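Long-range contacts in beta-N-acetylhexosaminidase (Arthrobacter aurescens, PDB 3RCN), which probably hydrolyses terminal non-reducing N-acetyl-D-hexosamine residues from N-acetyl-beta-D-hexosaminides, as a glycoside hydrolase of family 20: residues 467-472 against 512-517; 407-412 against 455-460; 475-480 against 492-497; 161-166 against 507-512. One frame throughout, in Å; residues are numbered along the deposited sequence.

Interaction 1 of 4, residues 467-472 against 512-517; sequences VQFAAF and EYRPLS
Q468 and E512 are joined by a nearly straight hydrogen bond from the backbone N of E512 to OE1 of the glutamine, 3.0 Å long, with the donor standing well above the amide plane. Two residues on, the N of R514 gives a second bond to F472 O at 3.1 Å, one helical turn beyond Q468. Two bonds thus tie the irregular run 512-515 to the last turn of the helix. Beside them the aliphatic part of R514 passes over one face of the F469 ring: CB makes a CH-pi contact, and CG lies 3.4 Å from CE2. F469 meets it because its CG is anti to the backbone N (chi1 175°), which brings the ring toward R514. CB of Y513 rests against CB of F472, at 3.7 Å.

The charged ends are fixed further out, E512 by a salt bridge to R465, R514 by one to E418, while Y513 OH bonds to E507. Q468 also sends NE2 in a weak bond to G510 O. Replacing Q468 with alanine would probably leave both E512 N and G510 O without their partner on the helix and slacken the hold on the chain just after helix 491-508. D155 of the second subunit packs on Q468, and F151 of that subunit on E512. Residues 512-517 thus lie along the end of helix 464-471, with Y513 covering L503 and L506 of helix 491-508.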
loop_
_atom_site.group_PDB
_atom_site.type_symbol
_atom_site.label_atom_id
_atom_site.label_comp_id
_atom_site.label_asym_id
_atom_site.label_seq_id
_atom_site.Cartn_x
_atom_site.Cartn_y
_atom_site.Cartn_z
ATOM N N VAL A 467 -11.630 3.635 2.085
ATOM C CA VAL A 467 -11.307 5.027 1.835
ATOM C C VAL A 467 -11.305 5.351 0.336
ATOM O O VAL A 467 -11.762 6.421 -0.086
ATOM C CB VAL A 467 -9.958 5.417 2.471
ATOM C CG1 VAL A 467 -9.446 6.718 1.866
ATOM C CG2 VAL A 467 -10.094 5.522 4.002
ATOM N N GLN A 468 -10.806 4.420 -0.473
ATOM C CA GLN A 468 -10.766 4.615 -1.927
ATOM C C GLN A 468 -12.173 4.645 -2.522
ATOM O O GLN A 468 -12.470 5.396 -3.458
ATOM C CB GLN A 468 -9.937 3.515 -2.592
ATOM C CG GLN A 468 -8.470 3.571 -2.227
ATOM C CD GLN A 468 -7.673 2.496 -2.915
ATOM O OE1 GLN A 468 -8.201 1.432 -3.248
ATOM N NE2 GLN A 468 -6.393 2.767 -3.149
ATOM N N PHE A 469 -13.030 3.806 -1.964
ATOM C CA PHE A 469 -14.396 3.716 -2.402
ATOM C C PHE A 469 -15.065 5.071 -2.117
ATOM O O PHE A 469 -15.782 5.623 -2.959
ATOM C CB PHE A 469 -15.080 2.565 -1.661
ATOM C CG PHE A 469 -16.545 2.442 -1.953
ATOM C CD1 PHE A 469 -17.476 3.167 -1.218
ATOM C CD2 PHE A 469 -16.997 1.607 -2.958
ATOM C CE1 PHE A 469 -18.827 3.060 -1.489
ATOM C CE2 PHE A 469 -18.344 1.498 -3.228
ATOM C CZ PHE A 469 -19.259 2.229 -2.494
ATOM N N ALA A 470 -14.808 5.608 -0.929
ATOM C CA ALA A 470 -15.407 6.873 -0.516
ATOM C C ALA A 470 -14.888 8.013 -1.371
ATOM O O ALA A 470 -15.657 8.836 -1.848
ATOM C CB ALA A 470 -15.130 7.146 0.965
ATOM N N ALA A 471 -13.580 8.049 -1.582
ATOM C CA ALA A 471 -12.971 9.196 -2.239
ATOM C C ALA A 471 -13.223 9.231 -3.734
ATOM O O ALA A 471 -13.295 10.304 -4.333
ATOM C CB ALA A 471 -11.472 9.249 -1.948
ATOM N N PHE A 472 -13.338 8.067 -4.357
ATOM C CA PHE A 472 -13.443 8.043 -5.816
ATOM C C PHE A 472 -14.697 7.355 -6.294
ATOM O O PHE A 472 -15.180 6.431 -5.635
ATOM C CB PHE A 472 -12.208 7.394 -6.428
ATOM C CG PHE A 472 -10.969 8.193 -6.230
ATOM C CD1 PHE A 472 -10.681 9.257 -7.072
ATOM C CD2 PHE A 472 -10.105 7.907 -5.183
ATOM C CE1 PHE A 472 -9.545 10.019 -6.892
ATOM C CE2 PHE A 472 -8.959 8.659 -4.997
ATOM C CZ PHE A 472 -8.676 9.722 -5.853
ATOM N N GLU A 512 -9.506 1.324 -5.971
ATOM C CA GLU A 512 -10.795 0.685 -6.158
ATOM C C GLU A 512 -11.878 1.696 -5.820
ATOM O O GLU A 512 -12.162 1.934 -4.657
ATOM C CB GLU A 512 -10.958 -0.519 -5.211
ATOM C CG GLU A 512 -9.738 -1.447 -5.086
ATOM C CD GLU A 512 -10.014 -2.719 -4.257
ATOM O OE1 GLU A 512 -9.195 -3.032 -3.362
ATOM O OE2 GLU A 512 -11.033 -3.408 -4.509
ATOM N N TYR A 513 -12.556 2.197 -6.848
ATOM C CA TYR A 513 -13.540 3.254 -6.697
ATOM C C TYR A 513 -14.953 2.692 -6.653
ATOM O O TYR A 513 -15.138 1.493 -6.802
ATOM C CB TYR A 513 -13.402 4.215 -7.873
ATOM C CG TYR A 513 -13.441 3.516 -9.208
ATOM C CD1 TYR A 513 -12.262 3.111 -9.838
ATOM C CD2 TYR A 513 -14.651 3.253 -9.836
ATOM C CE1 TYR A 513 -12.289 2.464 -11.056
ATOM C CE2 TYR A 513 -14.697 2.611 -11.053
ATOM C CZ TYR A 513 -13.513 2.217 -11.662
ATOM O OH TYR A 513 -13.572 1.581 -12.881
ATOM N N ARG A 514 -15.954 3.552 -6.457
ATOM C CA ARG A 514 -17.339 3.110 -6.599
ATOM C C ARG A 514 -17.653 3.078 -8.077
ATOM O O ARG A 514 -17.553 4.102 -8.742
ATOM C CB ARG A 514 -18.341 4.037 -5.903
ATOM C CG ARG A 514 -19.713 3.367 -5.681
ATOM C CD ARG A 514 -20.804 4.320 -5.202
ATOM N NE ARG A 514 -21.468 4.956 -6.337
ATOM C CZ ARG A 514 -22.749 4.790 -6.667
ATOM N NH1 ARG A 514 -23.548 4.020 -5.940
ATOM N NH2 ARG A 514 -23.236 5.423 -7.726
ATOM N N PRO A 515 -18.021 1.900 -8.605
ATOM C CA PRO A 515 -18.416 1.861 -10.014
ATOM C C PRO A 515 -19.644 2.732 -10.216
ATOM O O PRO A 515 -20.459 2.868 -9.302
ATOM C CB PRO A 515 -18.757 0.388 -10.240
ATOM C CG PRO A 515 -17.970 -0.345 -9.206
ATOM C CD PRO A 515 -18.028 0.558 -7.996
ATOM N N LEU A 516 -19.768 3.322 -11.399
ATOM C CA LEU A 516 -20.855 4.248 -11.670
ATOM C C LEU A 516 -22.250 3.642 -11.463
ATOM O O LEU A 516 -23.196 4.333 -11.051
ATOM C CB LEU A 516 -20.696 4.828 -13.071
ATOM C CG LEU A 516 -19.711 6.003 -13.138
ATOM C CD1 LEU A 516 -18.355 5.653 -12.536
ATOM C CD2 LEU A 516 -19.549 6.464 -14.569
ATOM N N SER A 517 -22.364 2.344 -11.716
ATOM C CA SER A 517 -23.643 1.647 -11.601
ATOM C C SER A 517 -23.905 1.183 -10.170
ATOM O O SER A 517 -24.894 0.522 -9.891
ATOM C CB SER A 517 -23.752 0.495 -12.607
ATOM O OG SER A 517 -22.657 -0.399 -12.507
#

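Interaction 2 of 4, residues 407-412 against 455-460; sequences YLDHRQ and NIWSEH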
loop_
_atom_site.group_PDB
_atom_site.type_symbol
_atom_site.label_atom_id
_atom_site.label_comp_id
_atom_site.label_asym_id
_atom_site.label_seq_id
_atom_site.Cartn_x
_atom_site.Cartn_y
_atom_site.Cartn_z
ATOM N N TYR A 407 -18.217 16.721 1.662
ATOM C CA TYR A 407 -17.864 15.654 2.614
ATOM C C TYR A 407 -18.013 14.271 1.979
ATOM O O TYR A 407 -19.119 13.837 1.637
ATOM C CB TYR A 407 -18.685 15.749 3.911
ATOM C CG TYR A 407 -18.172 16.797 4.889
ATOM C CD1 TYR A 407 -17.350 17.831 4.464
ATOM C CD2 TYR A 407 -18.484 16.731 6.242
ATOM C CE1 TYR A 407 -16.870 18.774 5.347
ATOM C CE2 TYR A 407 -18.004 17.681 7.141
ATOM C CZ TYR A 407 -17.199 18.699 6.682
ATOM O OH TYR A 407 -16.714 19.652 7.552
ATOM N N LEU A 408 -16.886 13.578 1.832
ATOM C CA LEU A 408 -16.838 12.357 1.035
ATOM C C LEU A 408 -17.131 11.083 1.824
ATOM O O LEU A 408 -17.235 10.005 1.251
ATOM C CB LEU A 408 -15.491 12.239 0.315
ATOM C CG LEU A 408 -15.137 13.381 -0.640
ATOM C CD1 LEU A 408 -13.757 13.171 -1.277
ATOM C CD2 LEU A 408 -16.213 13.525 -1.703
ATOM N N ASP A 409 -17.249 11.198 3.138
ATOM C CA ASP A 409 -17.746 10.089 3.938
ATOM C C ASP A 409 -19.255 9.918 3.710
ATOM O O ASP A 409 -19.834 8.902 4.084
ATOM C CB ASP A 409 -17.407 10.266 5.429
ATOM C CG ASP A 409 -17.889 11.609 6.003
ATOM O OD1 ASP A 409 -18.468 11.600 7.114
ATOM O OD2 ASP A 409 -17.672 12.674 5.368
ATOM N N HIS A 410 -19.885 10.892 3.057
ATOM C CA HIS A 410 -21.329 10.830 2.838
ATOM C C HIS A 410 -21.686 9.947 1.659
ATOM O O HIS A 410 -20.998 9.957 0.639
ATOM C CB HIS A 410 -21.943 12.218 2.618
ATOM C CG HIS A 410 -21.923 13.091 3.828
ATOM N ND1 HIS A 410 -22.649 14.259 3.911
ATOM C CD2 HIS A 410 -21.251 12.979 5.000
ATOM C CE1 HIS A 410 -22.424 14.829 5.079
ATOM N NE2 HIS A 410 -21.581 14.071 5.759
ATOM N N ARG A 411 -22.803 9.237 1.804
ATOM C CA ARG A 411 -23.300 8.286 0.821
ATOM C C ARG A 411 -23.431 8.865 -0.586
ATOM O O ARG A 411 -23.841 10.008 -0.756
ATOM C CB ARG A 411 -24.650 7.754 1.278
ATOM C CG ARG A 411 -25.753 8.783 1.277
ATOM C CD ARG A 411 -26.629 8.557 2.484
ATOM N NE ARG A 411 -27.631 9.602 2.663
ATOM C CZ ARG A 411 -28.933 9.423 2.483
ATOM N NH1 ARG A 411 -29.395 8.236 2.113
ATOM N NH2 ARG A 411 -29.770 10.426 2.681
ATOM N N GLN A 412 -23.078 8.058 -1.588
ATOM C CA GLN A 412 -22.994 8.507 -2.977
ATOM C C GLN A 412 -24.288 8.309 -3.745
ATOM O O GLN A 412 -24.396 8.695 -4.905
ATOM C CB GLN A 412 -21.845 7.786 -3.682
ATOM C CG GLN A 412 -20.563 7.929 -2.900
ATOM C CD GLN A 412 -19.342 7.406 -3.612
ATOM O OE1 GLN A 412 -19.141 7.656 -4.801
ATOM N NE2 GLN A 412 -18.500 6.687 -2.875
ATOM N N ASN A 455 -13.326 16.737 2.342
ATOM C CA ASN A 455 -12.997 16.048 3.590
ATOM C C ASN A 455 -13.476 14.600 3.602
ATOM O O ASN A 455 -14.624 14.315 3.267
ATOM C CB ASN A 455 -13.584 16.792 4.800
ATOM C CG ASN A 455 -13.022 18.197 4.950
ATOM O OD1 ASN A 455 -11.960 18.504 4.425
ATOM N ND2 ASN A 455 -13.733 19.053 5.676
ATOM N N ILE A 456 -12.583 13.690 3.979
ATOM C CA ILE A 456 -12.942 12.290 4.133
ATOM C C ILE A 456 -12.819 11.873 5.604
ATOM O O ILE A 456 -11.716 11.613 6.100
ATOM C CB ILE A 456 -11.967 11.446 3.282
ATOM C CG1 ILE A 456 -11.830 12.071 1.885
ATOM C CG2 ILE A 456 -12.398 9.987 3.215
ATOM C CD1 ILE A 456 -10.672 11.520 1.081
ATOM N N TRP A 457 -13.956 11.717 6.278
ATOM C CA TRP A 457 -13.939 11.323 7.682
ATOM C C TRP A 457 -14.005 9.810 7.742
ATOM O O TRP A 457 -14.767 9.196 7.010
ATOM C CB TRP A 457 -15.091 11.961 8.444
ATOM C CG TRP A 457 -15.016 13.454 8.400
ATOM C CD1 TRP A 457 -15.722 14.285 7.582
ATOM C CD2 TRP A 457 -14.153 14.291 9.176
ATOM N NE1 TRP A 457 -15.360 15.580 7.805
ATOM C CE2 TRP A 457 -14.399 15.616 8.785
ATOM C CE3 TRP A 457 -13.207 14.046 10.178
ATOM C CZ2 TRP A 457 -13.739 16.704 9.358
ATOM C CZ3 TRP A 457 -12.546 15.118 10.746
ATOM C CH2 TRP A 457 -12.815 16.434 10.334
ATOM N N SER A 458 -13.158 9.227 8.578
ATOM C CA SER A 458 -12.868 7.792 8.541
ATOM C C SER A 458 -13.626 6.879 9.506
ATOM O O SER A 458 -13.271 5.709 9.631
ATOM C CB SER A 458 -11.362 7.508 8.545
ATOM O OG SER A 458 -10.781 7.779 9.806
ATOM N N GLU A 459 -14.619 7.407 10.219
ATOM C CA GLU A 459 -15.361 6.599 11.190
ATOM C C GLU A 459 -15.734 5.246 10.606
ATOM O O GLU A 459 -15.521 4.202 11.229
ATOM C CB GLU A 459 -16.682 7.282 11.597
ATOM C CG GLU A 459 -16.560 8.474 12.515
ATOM C CD GLU A 459 -16.511 9.801 11.763
ATOM O OE1 GLU A 459 -16.154 9.806 10.563
ATOM O OE2 GLU A 459 -16.837 10.839 12.376
ATOM N N HIS A 460 -16.326 5.275 9.420
ATOM C CA HIS A 460 -16.801 4.060 8.779
ATOM C C HIS A 460 -15.876 3.450 7.723
ATOM O O HIS A 460 -16.177 2.386 7.183
ATOM C CB HIS A 460 -18.192 4.316 8.217
ATOM C CG HIS A 460 -19.094 4.975 9.206
ATOM N ND1 HIS A 460 -19.292 4.468 10.473
ATOM C CD2 HIS A 460 -19.819 6.113 9.136
ATOM C CE1 HIS A 460 -20.124 5.253 11.131
ATOM N NE2 HIS A 460 -20.453 6.262 10.346
HETATM O O HOH W 1 -18.249 9.426 8.893
#
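An edge-to-face aromatic pair and one backbone bridge join the 407-412 loop to the end of strand 449-456. W457 turns the edge of its five-membered ring to the face of Y407, the ring planes at 60° and W457 NE1 3.4 Å from CE2 of Y407, offset toward the tyrosine's rim. Y407 also lies alongside the N455 amide, whose ND2 approaches CE1 obliquely while its OD1 bonds to Q453. Next to this, L408 N donates to N455 O at 2.8 Å, completing a single beta bridge between Y407 and N455. Strand 449-456 pairs with both 140-146 and 397-400 and so closes the alpha-beta barrel. The Y407 side chain is about 7 Å from that of E316, the predicted proton donor, consistent with a place in the active-site wall. With alanine in place of Y407, the W457 edge would probably lose the face it abuts, opening a gap beside N455. D409, with CG between the backbone N and carbonyl carbon (chi1 54°), runs beside W457 and sets OD2 3.4 Å from CD1, at the indole edge. Its OD1 accepts from a water at 2.8 Å, and that water donates also to E459 OE1, bridging two carboxylates.

Interaction 3 of 4, residues 475-480 against 492-497; sequences LSAISE and DEFLTR
A salt-bridge network of E480, E493 and R497 links helix 474-483 to helix 491-508. R497 grips E480 end-on: NH2 bonds to OE2 at 2.8 Å and NH1 to OE1 at 3.3 Å. The glutamate uses the syn lone pair of each oxygen, and carboxylate and guanidinium are nearly coplanar, 11° apart. From its own helix, E493 takes the side of the same guanidinium, with NE meeting OE2 at 2.9 Å and NH2 meeting OE1. These two bonds are more bent, and the E493 oxygens lie somewhat out of the guanidinium plane. Held by both glutamates, the arginine head has little freedom to rotate, and its charge is probably well compensated in this buried place.

The two helices are neighbours in the chain, joined by a short connection, and their segments run at 121° to each other with axes 11.8 Å apart. F494 spans the distance between them. Its ring is carried across by a CG anti to the backbone N (chi1 177°), and CZ reaches A477, 3.4 Å from CA and 3.6 Å from CB. The carboxylate of E480 passes obliquely by the other end of the ring, OE2 lying 3.6 Å from CD1. Y432, of helix 428-432, stacks on F494 and its OH hydrogen-bonds with E480 OE2, while A13 N bonds to OE1, so both oxygens have further partners.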
loop_
_atom_site.group_PDB
_atom_site.type_symbol
_atom_site.label_atom_id
_atom_site.label_comp_id
_atom_site.label_asym_id
_atom_site.label_seq_id
_atom_site.Cartn_x
_atom_site.Cartn_y
_atom_site.Cartn_z
ATOM N N LEU A 475 -13.764 12.474 -6.016
ATOM C CA LEU A 475 -12.561 13.291 -5.918
ATOM C C LEU A 475 -11.958 13.636 -7.297
ATOM O O LEU A 475 -11.218 14.613 -7.437
ATOM C CB LEU A 475 -11.532 12.576 -5.043
ATOM C CG LEU A 475 -10.363 13.422 -4.559
ATOM C CD1 LEU A 475 -10.874 14.750 -4.014
ATOM C CD2 LEU A 475 -9.560 12.678 -3.493
ATOM N N SER A 476 -12.266 12.838 -8.315
ATOM C CA SER A 476 -11.798 13.144 -9.662
ATOM C C SER A 476 -12.559 14.339 -10.225
ATOM O O SER A 476 -11.969 15.239 -10.831
ATOM C CB SER A 476 -11.959 11.941 -10.593
ATOM O OG SER A 476 -11.170 10.849 -10.165
ATOM N N ALA A 477 -13.875 14.335 -10.030
ATOM C CA ALA A 477 -14.720 15.445 -10.457
ATOM C C ALA A 477 -14.385 16.732 -9.677
ATOM O O ALA A 477 -14.297 17.831 -10.243
ATOM C CB ALA A 477 -16.175 15.072 -10.282
ATOM N N ILE A 478 -14.185 16.576 -8.373
ATOM C CA ILE A 478 -13.744 17.661 -7.511
ATOM C C ILE A 478 -12.401 18.246 -7.958
ATOM O O ILE A 478 -12.231 19.460 -7.976
ATOM C CB ILE A 478 -13.704 17.205 -6.034
ATOM C CG1 ILE A 478 -15.120 17.187 -5.460
ATOM C CG2 ILE A 478 -12.851 18.121 -5.202
ATOM C CD1 ILE A 478 -15.348 16.148 -4.389
ATOM N N SER A 479 -11.447 17.400 -8.331
ATOM C CA SER A 479 -10.145 17.912 -8.759
ATOM C C SER A 479 -10.305 18.835 -9.963
ATOM O O SER A 479 -9.532 19.782 -10.126
ATOM C CB SER A 479 -9.153 16.782 -9.078
ATOM O OG SER A 479 -9.432 16.153 -10.326
ATOM N N GLU A 480 -11.307 18.558 -10.801
ATOM C CA GLU A 480 -11.578 19.395 -11.968
ATOM C C GLU A 480 -12.206 20.728 -11.553
ATOM O O GLU A 480 -11.830 21.796 -12.041
ATOM C CB GLU A 480 -12.473 18.671 -12.978
ATOM C CG GLU A 480 -12.747 19.502 -14.219
ATOM C CD GLU A 480 -12.917 18.678 -15.492
ATOM O OE1 GLU A 480 -11.996 17.907 -15.829
ATOM O OE2 GLU A 480 -13.964 18.818 -16.161
ATOM N N ASP A 492 -22.384 15.864 -18.559
ATOM C CA ASP A 492 -22.500 14.779 -19.533
ATOM C C ASP A 492 -21.207 14.620 -20.312
ATOM O O ASP A 492 -20.792 13.506 -20.629
ATOM C CB ASP A 492 -23.662 15.019 -20.496
ATOM C CG ASP A 492 -25.011 14.933 -19.814
ATOM O OD1 ASP A 492 -25.156 14.130 -18.866
ATOM O OD2 ASP A 492 -25.927 15.680 -20.223
ATOM N N GLU A 493 -20.575 15.745 -20.614
ATOM C CA GLU A 493 -19.304 15.737 -21.319
ATOM C C GLU A 493 -18.227 15.121 -20.433
ATOM O O GLU A 493 -17.462 14.263 -20.877
ATOM C CB GLU A 493 -18.926 17.161 -21.728
ATOM C CG GLU A 493 -17.752 17.250 -22.680
ATOM C CD GLU A 493 -16.407 17.152 -21.976
ATOM O OE1 GLU A 493 -16.213 17.862 -20.956
ATOM O OE2 GLU A 493 -15.550 16.367 -22.452
ATOM N N PHE A 494 -18.184 15.568 -19.178
ATOM C CA PHE A 494 -17.257 15.045 -18.177
ATOM C C PHE A 494 -17.322 13.522 -18.063
ATOM O O PHE A 494 -16.288 12.865 -17.958
ATOM C CB PHE A 494 -17.548 15.678 -16.812
ATOM C CG PHE A 494 -16.690 15.146 -15.692
ATOM C CD1 PHE A 494 -15.382 15.579 -15.535
ATOM C CD2 PHE A 494 -17.196 14.220 -14.792
ATOM C CE1 PHE A 494 -14.588 15.087 -14.507
ATOM C CE2 PHE A 494 -16.409 13.720 -13.756
ATOM C CZ PHE A 494 -15.103 14.156 -13.613
ATOM N N LEU A 495 -18.534 12.970 -18.076
ATOM C CA LEU A 495 -18.739 11.527 -17.932
ATOM C C LEU A 495 -18.005 10.730 -18.987
ATOM O O LEU A 495 -17.376 9.714 -18.690
ATOM C CB LEU A 495 -20.220 11.183 -18.023
ATOM C CG LEU A 495 -20.976 11.153 -16.707
ATOM C CD1 LEU A 495 -22.320 10.485 -16.927
ATOM C CD2 LEU A 495 -20.156 10.404 -15.673
ATOM N N THR A 496 -18.114 11.193 -20.225
ATOM C CA THR A 496 -17.488 10.528 -21.354
ATOM C C THR A 496 -15.971 10.500 -21.193
ATOM O O THR A 496 -15.322 9.536 -21.574
ATOM C CB THR A 496 -17.891 11.187 -22.699
ATOM O OG1 THR A 496 -17.174 12.415 -22.881
ATOM C CG2 THR A 496 -19.392 11.470 -22.723
ATOM N N ARG A 497 -15.395 11.548 -20.624
ATOM C CA ARG A 497 -13.971 11.496 -20.323
ATOM C C ARG A 497 -13.672 10.544 -19.151
ATOM O O ARG A 497 -12.678 9.806 -19.172
ATOM C CB ARG A 497 -13.415 12.893 -20.075
ATOM C CG ARG A 497 -13.380 13.722 -21.339
ATOM C CD ARG A 497 -12.770 15.087 -21.097
ATOM N NE ARG A 497 -13.660 15.951 -20.332
ATOM C CZ ARG A 497 -13.290 16.640 -19.257
ATOM N NH1 ARG A 497 -12.035 16.558 -18.827
ATOM N NH2 ARG A 497 -14.170 17.408 -18.618
#

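Interaction 4 of 4, residues 161-166 against 507-512; sequences IEVMAM and EAMGVE
E162, whose OE2 is held in a salt bridge by R236 and whose OE1 has a weak, long ion pair with R159, lays its CG against CE of M509 across the contact, in the conformer described. Between the two segments the contact is otherwise apolar, with no hydrogen bond. M509, a selenomethionine, covers the most surface, but it was modelled in two conformers, so the details of its contacts are doubtful. In the one described, its chain crosses that of E162 at about a right angle and slides past V163 in the opposite direction, while its selenium lies against CB and CG of M166, a second selenomethionine, the two chains crossing at a slant. The firm packing is that of V163 with V511, which meet tip to tip, CG2 to CG2, at 3.6 Å. In both valines CG1 is anti to the backbone N (chi1 176° in V163), which leaves CG2 to face the partner.

G510 sits between the two hydrophobic contributors of its segment. With phi at 82° it ends helix 491-508 in a Schellman motif, its N returning to E507 O at 3.2 Å, and the chain then turns so that V511 faces helix 154-166. Other parts of that helix are covered by F99 and Q103 of helix 95-109, at A165, and by F232 of helix 223-235, at I161, while F472 packs against both V163 and V511.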
loop_
_atom_site.group_PDB
_atom_site.type_symbol
_atom_site.label_atom_id
_atom_site.label_comp_id
_atom_site.label_asym_id
_atom_site.label_seq_id
_atom_site.Cartn_x
_atom_site.Cartn_y
_atom_site.Cartn_z
ATOM N N ILE A 161 -1.353 9.790 -1.575
ATOM C CA ILE A 161 -0.709 11.053 -1.942
ATOM C C ILE A 161 -0.328 11.070 -3.424
ATOM O O ILE A 161 -0.464 12.089 -4.100
ATOM C CB ILE A 161 0.546 11.325 -1.087
ATOM C CG1 ILE A 161 0.139 11.776 0.314
ATOM C CG2 ILE A 161 1.425 12.372 -1.750
ATOM C CD1 ILE A 161 1.270 11.750 1.332
ATOM N N GLU A 162 0.131 9.929 -3.925
ATOM C CA GLU A 162 0.511 9.799 -5.328
ATOM C C GLU A 162 -0.695 10.003 -6.247
ATOM O O GLU A 162 -0.607 10.673 -7.289
ATOM C CB GLU A 162 1.138 8.422 -5.564
ATOM C CG GLU A 162 1.695 8.226 -6.959
ATOM C CD GLU A 162 3.079 8.839 -7.150
ATOM O OE1 GLU A 162 4.066 8.094 -6.950
ATOM O OE2 GLU A 162 3.181 10.044 -7.512
ATOM N N VAL A 163 -1.825 9.419 -5.857
ATOM C CA VAL A 163 -3.071 9.604 -6.595
ATOM C C VAL A 163 -3.551 11.059 -6.535
ATOM O O VAL A 163 -4.116 11.568 -7.506
ATOM C CB VAL A 163 -4.175 8.658 -6.093
ATOM C CG1 VAL A 163 -5.476 8.940 -6.801
ATOM C CG2 VAL A 163 -3.760 7.195 -6.303
HETATM N N MSE A 164 -3.321 11.728 -5.405
HETATM C CA MSE A 164 -3.658 13.155 -5.283
HETATM C C MSE A 164 -2.884 14.021 -6.273
HETATM O O MSE A 164 -3.451 14.893 -6.925
HETATM C CB MSE A 164 -3.364 13.686 -3.879
HETATM C CG MSE A 164 -4.335 13.288 -2.796
HETATM SE SE MSE A 164 -3.762 14.084 -1.094
HETATM C CE MSE A 164 -3.854 15.989 -1.464
ATOM N N ALA A 165 -1.576 13.798 -6.355
ATOM C CA ALA A 165 -0.735 14.624 -7.204
ATOM C C ALA A 165 -1.125 14.436 -8.672
ATOM O O ALA A 165 -0.963 15.341 -9.500
ATOM C CB ALA A 165 0.736 14.284 -6.981
HETATM N N MSE A 166 -1.639 13.252 -8.986
HETATM C CA MSE A 166 -2.037 12.936 -10.351
HETATM C C MSE A 166 -3.266 13.747 -10.746
HETATM O O MSE A 166 -3.506 14.004 -11.923
HETATM C CB MSE A 166 -2.300 11.433 -10.502
HETATM C CG MSE A 166 -2.655 11.000 -11.920
HETATM SE SE MSE A 166 -4.582 10.962 -12.262
HETATM C CE MSE A 166 -4.919 9.044 -11.814
ATOM N N GLU A 507 -7.711 2.627 -12.198
ATOM C CA GLU A 507 -7.436 1.202 -12.098
ATOM C C GLU A 507 -5.938 0.965 -12.128
ATOM O O GLU A 507 -5.422 0.150 -11.378
ATOM C CB GLU A 507 -8.123 0.416 -13.212
ATOM C CG GLU A 507 -9.629 0.262 -13.027
ATOM C CD GLU A 507 -10.310 -0.377 -14.235
ATOM O OE1 GLU A 507 -9.715 -1.296 -14.864
ATOM O OE2 GLU A 507 -11.442 0.046 -14.561
ATOM N N ALA A 508 -5.239 1.694 -12.985
ATOM C CA ALA A 508 -3.807 1.505 -13.133
ATOM C C ALA A 508 -3.036 1.909 -11.865
ATOM O O ALA A 508 -1.952 1.390 -11.598
ATOM C CB ALA A 508 -3.294 2.268 -14.364
HETATM N N MSE A 509 -3.601 2.829 -11.087
HETATM C CA MSE A 509 -2.946 3.324 -9.874
HETATM C C MSE A 509 -3.360 2.547 -8.625
HETATM O O MSE A 509 -3.000 2.916 -7.506
HETATM C CB MSE A 509 -3.212 4.821 -9.675
HETATM C CG MSE A 509 -2.674 5.701 -10.795
HETATM SE SE MSE A 509 -2.568 7.598 -10.321
HETATM C CE MSE A 509 -0.911 7.536 -9.289
ATOM N N GLY A 510 -4.144 1.492 -8.816
ATOM C CA GLY A 510 -4.554 0.644 -7.712
ATOM C C GLY A 510 -5.732 1.168 -6.909
ATOM O O GLY A 510 -5.936 0.781 -5.759
ATOM N N VAL A 511 -6.533 2.036 -7.506
ATOM C CA VAL A 511 -7.613 2.654 -6.756
ATOM C C VAL A 511 -8.922 1.924 -7.007
ATOM O O VAL A 511 -9.405 1.923 -8.131
ATOM C CB VAL A 511 -7.785 4.145 -7.175
ATOM C CG1 VAL A 511 -8.943 4.774 -6.437
ATOM C CG2 VAL A 511 -6.503 4.919 -6.927
ATOM N N GLU A 512 -9.506 1.324 -5.971
ATOM C CA GLU A 512 -10.795 0.685 -6.158
ATOM C C GLU A 512 -11.878 1.696 -5.820
ATOM O O GLU A 512 -12.162 1.934 -4.657
ATOM C CB GLU A 512 -10.958 -0.519 -5.211
ATOM C CG GLU A 512 -9.738 -1.447 -5.086
ATOM C CD GLU A 512 -10.014 -2.719 -4.257
ATOM O OE1 GLU A 512 -9.195 -3.032 -3.362
ATOM O OE2 GLU A 512 -11.033 -3.408 -4.509
#

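In the fold
Interactions 1, 3 and 4 gather round helices 464-471, 474-483 and 491-508, their centres 12 to 15 Å apart. Interactions 3 and 4 both use helix 491-508, and interactions 1 and 4 share E512 and cross along the chain; both touch the second subunit. Interaction 2, at the end of strand 449-456, lies about 12 Å from the centre of interaction 1, to which it is joined by a probable hydrogen bond from Q412 NE2 to F469 O. In sequence it closes before interactions 1 and 3 open, and interaction 4 encloses it. Together they connect the closing strand of the barrel, near the predicted active site, with these helices and helix 154-166.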